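Poly-beta-hydroxybuterate polymerase (Cupriavidus necator, PDB 5T6O) probably acts as an acyltransferase, this chain being the catalytic domain of a class I polyhydroxybutyrate synthase, which makes polyester without a template. Local coordinates at residues Val35-Cys46 / Gln68-Trp77. The protein carries 1 engineered substitution. Sequence-based numbering, arbitrary orientation.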
ATOM      1  N   VAL A  35      44.224  11.764  15.275  1.00 31.25           N
ATOM      2  CA  VAL A  35      43.144  11.667  14.298  1.00 32.54           C
ATOM      3  C   VAL A  35      43.629  10.810  13.138  1.00 31.99           C
ATOM      4  O   VAL A  35      44.829  10.682  12.889  1.00 38.64           O
ATOM      5  CB  VAL A  35      42.677  13.043  13.760  1.00 33.45           C
ATOM      6  CG1 VAL A  35      42.002  13.859  14.847  1.00 30.16           C
ATOM      7  CG2 VAL A  35      43.853  13.815  13.143  1.00 32.01           C
ATOM      8  N   HIS A  36      42.672  10.226  12.421  1.00 35.28           N
ATOM      9  CA  HIS A  36      42.992   9.497  11.202  1.00 30.30           C
ATOM     10  C   HIS A  36      43.601  10.424  10.165  1.00 36.65           C
ATOM     11  O   HIS A  36      43.276  11.612  10.096  1.00 32.84           O
ATOM     12  CB  HIS A  36      41.737   8.843  10.622  1.00 28.92           C
ATOM     13  CG  HIS A  36      41.194   7.747  11.476  1.00 35.74           C
ATOM     14  ND1 HIS A  36      41.722   6.473  11.475  1.00 33.88           N
ATOM     15  CD2 HIS A  36      40.189   7.740  12.382  1.00 31.06           C
ATOM     16  CE1 HIS A  36      41.056   5.724  12.335  1.00 38.25           C
ATOM     17  NE2 HIS A  36      40.118   6.468  12.896  1.00 33.67           N
ATOM     18  N   ALA A  37      44.485   9.857   9.339  1.00 35.27           N
ATOM     19  CA  ALA A  37      45.165  10.647   8.322  1.00 35.82           C
ATOM     20  C   ALA A  37      44.170  11.298   7.366  1.00 36.49           C
ATOM     21  O   ALA A  37      44.355  12.450   6.960  1.00 32.41           O
ATOM     22  CB  ALA A  37      46.160   9.771   7.554  1.00 36.03           C
ATOM     23  N   ARG A  38      43.103  10.584   7.009  1.00 33.69           N
ATOM     24  CA  ARG A  38      42.148  11.113   6.039  1.00 31.66           C
ATOM     25  C   ARG A  38      40.974  11.768   6.750  1.00 34.04           C
ATOM     26  O   ARG A  38      40.334  11.131   7.608  1.00 31.25           O
ATOM     27  CB  ARG A  38      41.639  10.003   5.124  1.00 35.52           C
ATOM     28  CG  ARG A  38      42.734   9.307   4.323  1.00 30.10           C
ATOM     29  CD  ARG A  38      42.117   8.461   3.233  1.00 32.01           C
ATOM     30  NE  ARG A  38      43.132   7.864   2.373  1.00 35.58           N
ATOM     31  CZ  ARG A  38      43.430   6.573   2.364  1.00 52.02           C
ATOM     32  NH1 ARG A  38      42.785   5.744   3.171  1.00 51.42           N
ATOM     33  NH2 ARG A  38      44.372   6.115   1.550  1.00 60.30           N
ATOM     34  N   PRO A  39      40.662  13.015   6.418  1.00 31.87           N
ATOM     35  CA  PRO A  39      39.527  13.695   7.044  1.00 28.78           C
ATOM     36  C   PRO A  39      38.217  13.282   6.387  1.00 28.41           C
ATOM     37  O   PRO A  39      38.192  12.629   5.342  1.00 28.80           O
ATOM     38  CB  PRO A  39      39.832  15.172   6.783  1.00 29.23           C
ATOM     39  CG  PRO A  39      40.508  15.149   5.444  1.00 31.95           C
ATOM     40  CD  PRO A  39      41.352  13.879   5.440  1.00 29.76           C
ATOM     41  N   LEU A  40      37.112  13.715   7.000  1.00 27.31           N
ATOM     42  CA  LEU A  40      35.773  13.498   6.455  1.00 26.34           C
ATOM     43  C   LEU A  40      35.156  14.840   6.082  1.00 26.56           C
ATOM     44  O   LEU A  40      35.049  15.729   6.935  1.00 26.47           O
ATOM     45  CB  LEU A  40      34.873  12.775   7.459  1.00 23.23           C
ATOM     46  CG  LEU A  40      33.409  12.626   7.032  1.00 22.41           C
ATOM     47  CD1 LEU A  40      33.303  11.631   5.875  1.00 22.09           C
ATOM     48  CD2 LEU A  40      32.560  12.167   8.224  1.00 24.49           C
ATOM     49  N   LEU A  41      34.730  14.976   4.822  1.00 22.69           N
ATOM     50  CA  LEU A  41      34.015  16.166   4.362  1.00 23.61           C
ATOM     51  C   LEU A  41      32.524  15.850   4.312  1.00 24.49           C
ATOM     52  O   LEU A  41      32.095  14.963   3.566  1.00 25.49           O
ATOM     53  CB  LEU A  41      34.516  16.630   2.989  1.00 22.46           C
ATOM     54  CG  LEU A  41      33.623  17.674   2.302  1.00 26.14           C
ATOM     55  CD1 LEU A  41      33.688  19.023   3.036  1.00 23.61           C
ATOM     56  CD2 LEU A  41      34.014  17.845   0.821  1.00 25.39           C
ATOM     57  N   MET A  42      31.741  16.573   5.108  1.00 21.71           N
ATOM     58  CA  MET A  42      30.295  16.407   5.126  1.00 25.40           C
ATOM     59  C   MET A  42      29.629  17.411   4.195  1.00 26.28           C
ATOM     60  O   MET A  42      29.897  18.618   4.281  1.00 25.24           O
ATOM     61  CB  MET A  42      29.754  16.583   6.540  1.00 26.03           C
ATOM     62  CG  MET A  42      30.257  15.564   7.533  1.00 26.55           C
ATOM     63  SD  MET A  42      29.250  15.715   9.021  1.00 27.92           S
ATOM     64  CE  MET A  42      29.998  14.448  10.042  1.00 22.75           C
ATOM     65  N   VAL A  43      28.752  16.910   3.322  1.00 21.85           N
ATOM     66  CA  VAL A  43      27.943  17.750   2.437  1.00 23.42           C
ATOM     67  C   VAL A  43      26.487  17.623   2.868  1.00 22.69           C
ATOM     68  O   VAL A  43      25.808  16.644   2.522  1.00 21.86           O
ATOM     69  CB  VAL A  43      28.125  17.369   0.959  1.00 22.98           C
ATOM     70  CG1 VAL A  43      27.264  18.293   0.053  1.00 22.90           C
ATOM     71  CG2 VAL A  43      29.610  17.455   0.569  1.00 26.96           C
ATOM     72  N   PRO A  44      25.984  18.576   3.639  1.00 24.78           N
ATOM     73  CA  PRO A  44      24.608  18.523   4.110  1.00 22.12           C
ATOM     74  C   PRO A  44      23.648  18.989   3.031  1.00 23.72           C
ATOM     75  O   PRO A  44      24.072  19.526   1.999  1.00 22.98           O
ATOM     76  CB  PRO A  44      24.606  19.490   5.307  1.00 27.83           C
ATOM     77  CG  PRO A  44      26.069  19.928   5.479  1.00 39.71           C
ATOM     78  CD  PRO A  44      26.705  19.745   4.158  1.00 30.50           C
ATOM     79  N   PRO A  45      22.343  18.809   3.229  1.00 24.81           N
ATOM     80  CA  PRO A  45      21.373  19.374   2.280  1.00 24.21           C
ATOM     81  C   PRO A  45      21.441  20.893   2.254  1.00 24.11           C
ATOM     82  O   PRO A  45      21.820  21.537   3.237  1.00 23.63           O
ATOM     83  CB  PRO A  45      20.021  18.898   2.830  1.00 21.98           C
ATOM     84  CG  PRO A  45      20.291  18.677   4.326  1.00 24.71           C
ATOM     85  CD  PRO A  45      21.683  18.104   4.345  1.00 26.86           C
ATOM     86  N   CYS A  46      21.066  21.466   1.113  1.00 23.25           N
ATOM     87  CA  CYS A  46      20.821  22.904   1.028  1.00 24.01           C
ATOM     88  C   CYS A  46      19.334  23.228   1.104  1.00 24.84           C
ATOM     89  O   CYS A  46      18.949  24.398   0.978  1.00 24.06           O
ATOM     90  CB  CYS A  46      21.432  23.475  -0.252  1.00 24.11           C
ATOM     91  SG  CYS A  46      20.875  22.645  -1.780  1.00 27.38           S
ATOM     92  N   GLN A  68      35.389  10.430  17.680  1.00 26.98           N
ATOM     93  CA  GLN A  68      35.957   9.163  17.242  1.00 31.09           C
ATOM     94  C   GLN A  68      37.308   9.328  16.559  1.00 29.83           C
ATOM     95  O   GLN A  68      37.874   8.336  16.093  1.00 32.44           O
ATOM     96  CB  GLN A  68      34.990   8.441  16.293  1.00 34.35           C
ATOM     97  CG  GLN A  68      33.711   7.960  16.954  1.00 34.25           C
ATOM     98  CD  GLN A  68      33.986   7.047  18.130  1.00 39.50           C
ATOM     99  OE1 GLN A  68      33.461   7.254  19.218  1.00 41.68           O
ATOM    100  NE2 GLN A  68      34.813   6.033  17.916  1.00 38.24           N
ATOM    101  N   GLY A  69      37.833  10.546  16.469  1.00 25.43           N
ATOM    102  CA  GLY A  69      39.159  10.739  15.929  1.00 27.07           C
ATOM    103  C   GLY A  69      39.243  11.012  14.447  1.00 31.30           C
ATOM    104  O   GLY A  69      40.236  10.630  13.818  1.00 31.21           O
ATOM    105  N   HIS A  70      38.246  11.672  13.858  1.00 27.92           N
ATOM    106  CA  HIS A  70      38.342  12.137  12.483  1.00 26.40           C
ATOM    107  C   HIS A  70      38.368  13.656  12.444  1.00 30.81           C
ATOM    108  O   HIS A  70      37.660  14.321  13.211  1.00 27.64           O
ATOM    109  CB  HIS A  70      37.173  11.628  11.632  1.00 24.60           C
ATOM    110  CG  HIS A  70      37.066  10.137  11.587  1.00 29.67           C
ATOM    111  ND1 HIS A  70      37.500   9.388  10.512  1.00 26.99           N
ATOM    112  CD2 HIS A  70      36.597   9.251  12.499  1.00 28.27           C
ATOM    113  CE1 HIS A  70      37.280   8.109  10.754  1.00 27.73           C
ATOM    114  NE2 HIS A  70      36.731   8.000  11.952  1.00 27.14           N
ATOM    115  N   THR A  71      39.198  14.193  11.555  1.00 29.79           N
ATOM    116  CA  THR A  71      39.098  15.595  11.170  1.00 26.52           C
ATOM    117  C   THR A  71      37.853  15.769  10.316  1.00 27.88           C
ATOM    118  O   THR A  71      37.690  15.071   9.309  1.00 28.85           O
ATOM    119  CB  THR A  71      40.340  16.009  10.389  1.00 27.75           C
ATOM    120  OG1 THR A  71      41.511  15.720  11.164  1.00 30.33           O
ATOM    121  CG2 THR A  71      40.294  17.509  10.021  1.00 23.37           C
ATOM    122  N   VAL A  72      36.965  16.677  10.709  1.00 29.06           N
ATOM    123  CA  VAL A  72      35.699  16.881  10.013  1.00 27.34           C
ATOM    124  C   VAL A  72      35.693  18.264   9.375  1.00 24.23           C
ATOM    125  O   VAL A  72      35.936  19.270  10.054  1.00 24.79           O
ATOM    126  CB  VAL A  72      34.494  16.709  10.956  1.00 25.28           C
ATOM    127  CG1 VAL A  72      33.186  17.044  10.232  1.00 21.13           C
ATOM    128  CG2 VAL A  72      34.437  15.273  11.507  1.00 23.75           C
ATOM    129  N   PHE A  73      35.407  18.308   8.075  1.00 24.80           N
ATOM    130  CA  PHE A  73      35.085  19.526   7.343  1.00 24.84           C
ATOM    131  C   PHE A  73      33.615  19.471   6.955  1.00 25.02           C
ATOM    132  O   PHE A  73      33.043  18.381   6.825  1.00 24.06           O
ATOM    133  CB  PHE A  73      35.925  19.664   6.073  1.00 25.21           C
ATOM    134  CG  PHE A  73      37.403  19.826   6.316  1.00 25.81           C
ATOM    135  CD1 PHE A  73      37.966  21.093   6.420  1.00 25.06           C
ATOM    136  CD2 PHE A  73      38.236  18.721   6.348  1.00 25.18           C
ATOM    137  CE1 PHE A  73      39.337  21.250   6.594  1.00 25.48           C
ATOM    138  CE2 PHE A  73      39.617  18.868   6.536  1.00 29.22           C
ATOM    139  CZ  PHE A  73      40.164  20.140   6.656  1.00 27.49           C
ATOM    140  N   LEU A  74      32.993  20.636   6.780  1.00 25.93           N
ATOM    141  CA  LEU A  74      31.562  20.633   6.499  1.00 25.90           C
ATOM    142  C   LEU A  74      31.189  21.820   5.626  1.00 23.43           C
ATOM    143  O   LEU A  74      31.676  22.938   5.822  1.00 23.47           O
ATOM    144  CB  LEU A  74      30.733  20.636   7.800  1.00 24.81           C
ATOM    145  CG  LEU A  74      29.204  20.706   7.706  1.00 22.13           C
ATOM    146  CD1 LEU A  74      28.576  19.924   8.867  1.00 20.49           C
ATOM    147  CD2 LEU A  74      28.714  22.174   7.733  1.00 21.78           C
ATOM    148  N   VAL A  75      30.299  21.566   4.678  1.00 20.67           N
ATOM    149  CA  VAL A  75      29.774  22.593   3.785  1.00 23.61           C
ATOM    150  C   VAL A  75      28.578  23.275   4.449  1.00 23.91           C
ATOM    151  O   VAL A  75      27.532  22.655   4.640  1.00 22.98           O
ATOM    152  CB  VAL A  75      29.370  21.976   2.443  1.00 20.99           C
ATOM    153  CG1 VAL A  75      28.665  23.002   1.573  1.00 22.66           C
ATOM    154  CG2 VAL A  75      30.593  21.391   1.751  1.00 20.78           C
ATOM    155  N   SER A  76      28.724  24.564   4.788  1.00 21.04           N
ATOM    156  CA  SER A  76      27.614  25.377   5.280  1.00 22.30           C
ATOM    157  C   SER A  76      27.146  26.266   4.133  1.00 24.80           C
ATOM    158  O   SER A  76      27.841  27.212   3.753  1.00 22.30           O
ATOM    159  CB  SER A  76      28.036  26.213   6.488  1.00 25.62           C
ATOM    160  OG  SER A  76      26.985  27.060   6.898  1.00 24.74           O
ATOM    161  N   TRP A  77      25.967  25.963   3.590  1.00 20.25           N
ATOM    162  CA  TRP A  77      25.514  26.616   2.367  1.00 22.55           C
ATOM    163  C   TRP A  77      25.110  28.060   2.623  1.00 27.24           C
ATOM    164  O   TRP A  77      24.513  28.388   3.655  1.00 23.72           O
ATOM    165  CB  TRP A  77      24.309  25.879   1.789  1.00 24.37           C
ATOM    166  CG  TRP A  77      24.585  24.462   1.390  1.00 21.56           C
ATOM    167  CD1 TRP A  77      24.385  23.334   2.128  1.00 24.36           C
ATOM    168  CD2 TRP A  77      25.086  24.040   0.131  1.00 21.12           C
ATOM    169  NE1 TRP A  77      24.736  22.222   1.396  1.00 23.84           N
ATOM    170  CE2 TRP A  77      25.168  22.632   0.161  1.00 22.08           C
ATOM    171  CE3 TRP A  77      25.472  24.720  -1.029  1.00 21.94           C
ATOM    172  CZ2 TRP A  77      25.627  21.888  -0.926  1.00 24.12           C
ATOM    173  CZ3 TRP A  77      25.918  23.977  -2.114  1.00 28.34           C
ATOM    174  CH2 TRP A  77      25.998  22.582  -2.051  1.00 25.79           C
TER
HETATM  175  O   HOH W   1      40.656  12.213  10.153  1.00 28.24           O
HETATM  176  O   HOH W   2      38.412   5.832  14.992  1.00 42.90           O
HETATM  177  O   HOH W   3      37.594  10.206   7.726  1.00 29.97           O
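Strands 40-43 and 72-77 run parallel, their axes 4.5 Å apart at 20°, with L40 paired to V72, L41 to F73 and M42 to L74. Backbone hydrogen bonds pass from L40 N to T71 O, F73 N to L40 O, M42 N to F73 O and V75 N to M42 O. L40, M42, V72 and L74 point to one face of the sheet, where helix 348-358 meets L40; L41 and F73 point to the other, where helix 89-108 meets F73. Branched or long apolar chains suit both buried faces: L41 lays its CD1 3.8 Å from F73 CB, and P39 brings CB against the edge of the F73 ring.

The ladder ends at P44, a proline with no N-H to give: V75 O is buried without a partner, P44 CD lying 3.1 Å from it. Beyond, the broad, flat indole of W77 offers its faces to apolar groups and an in-plane N-H to a carbonyl. With CG anti to its own carbonyl carbon (chi1 -62°), it turns back toward 44-46, and NE1 gives P44 O a 2.8 Å hydrogen bond. C46, small enough to lie close, sets CB over one face in a CH-pi contact, while V75 CG1 covers the opposite face.

At the other end G69, whose positive phi suits glycine, closes helix 61-67 in a Schellman motif, and its O accepts H36 N at 2.8 Å. H36 CD2 rests over one face of the H70 ring; H36 ND1 is hydrogen-bonded to G360 O. Where the two backbones separate between H36 and P39, one water joins H36 O, R38 O and T71 N.

Helix 61-67 links these neighbouring parallel strands of the central sheet, a beta-alpha-beta unit of the alpha/beta hydrolase fold.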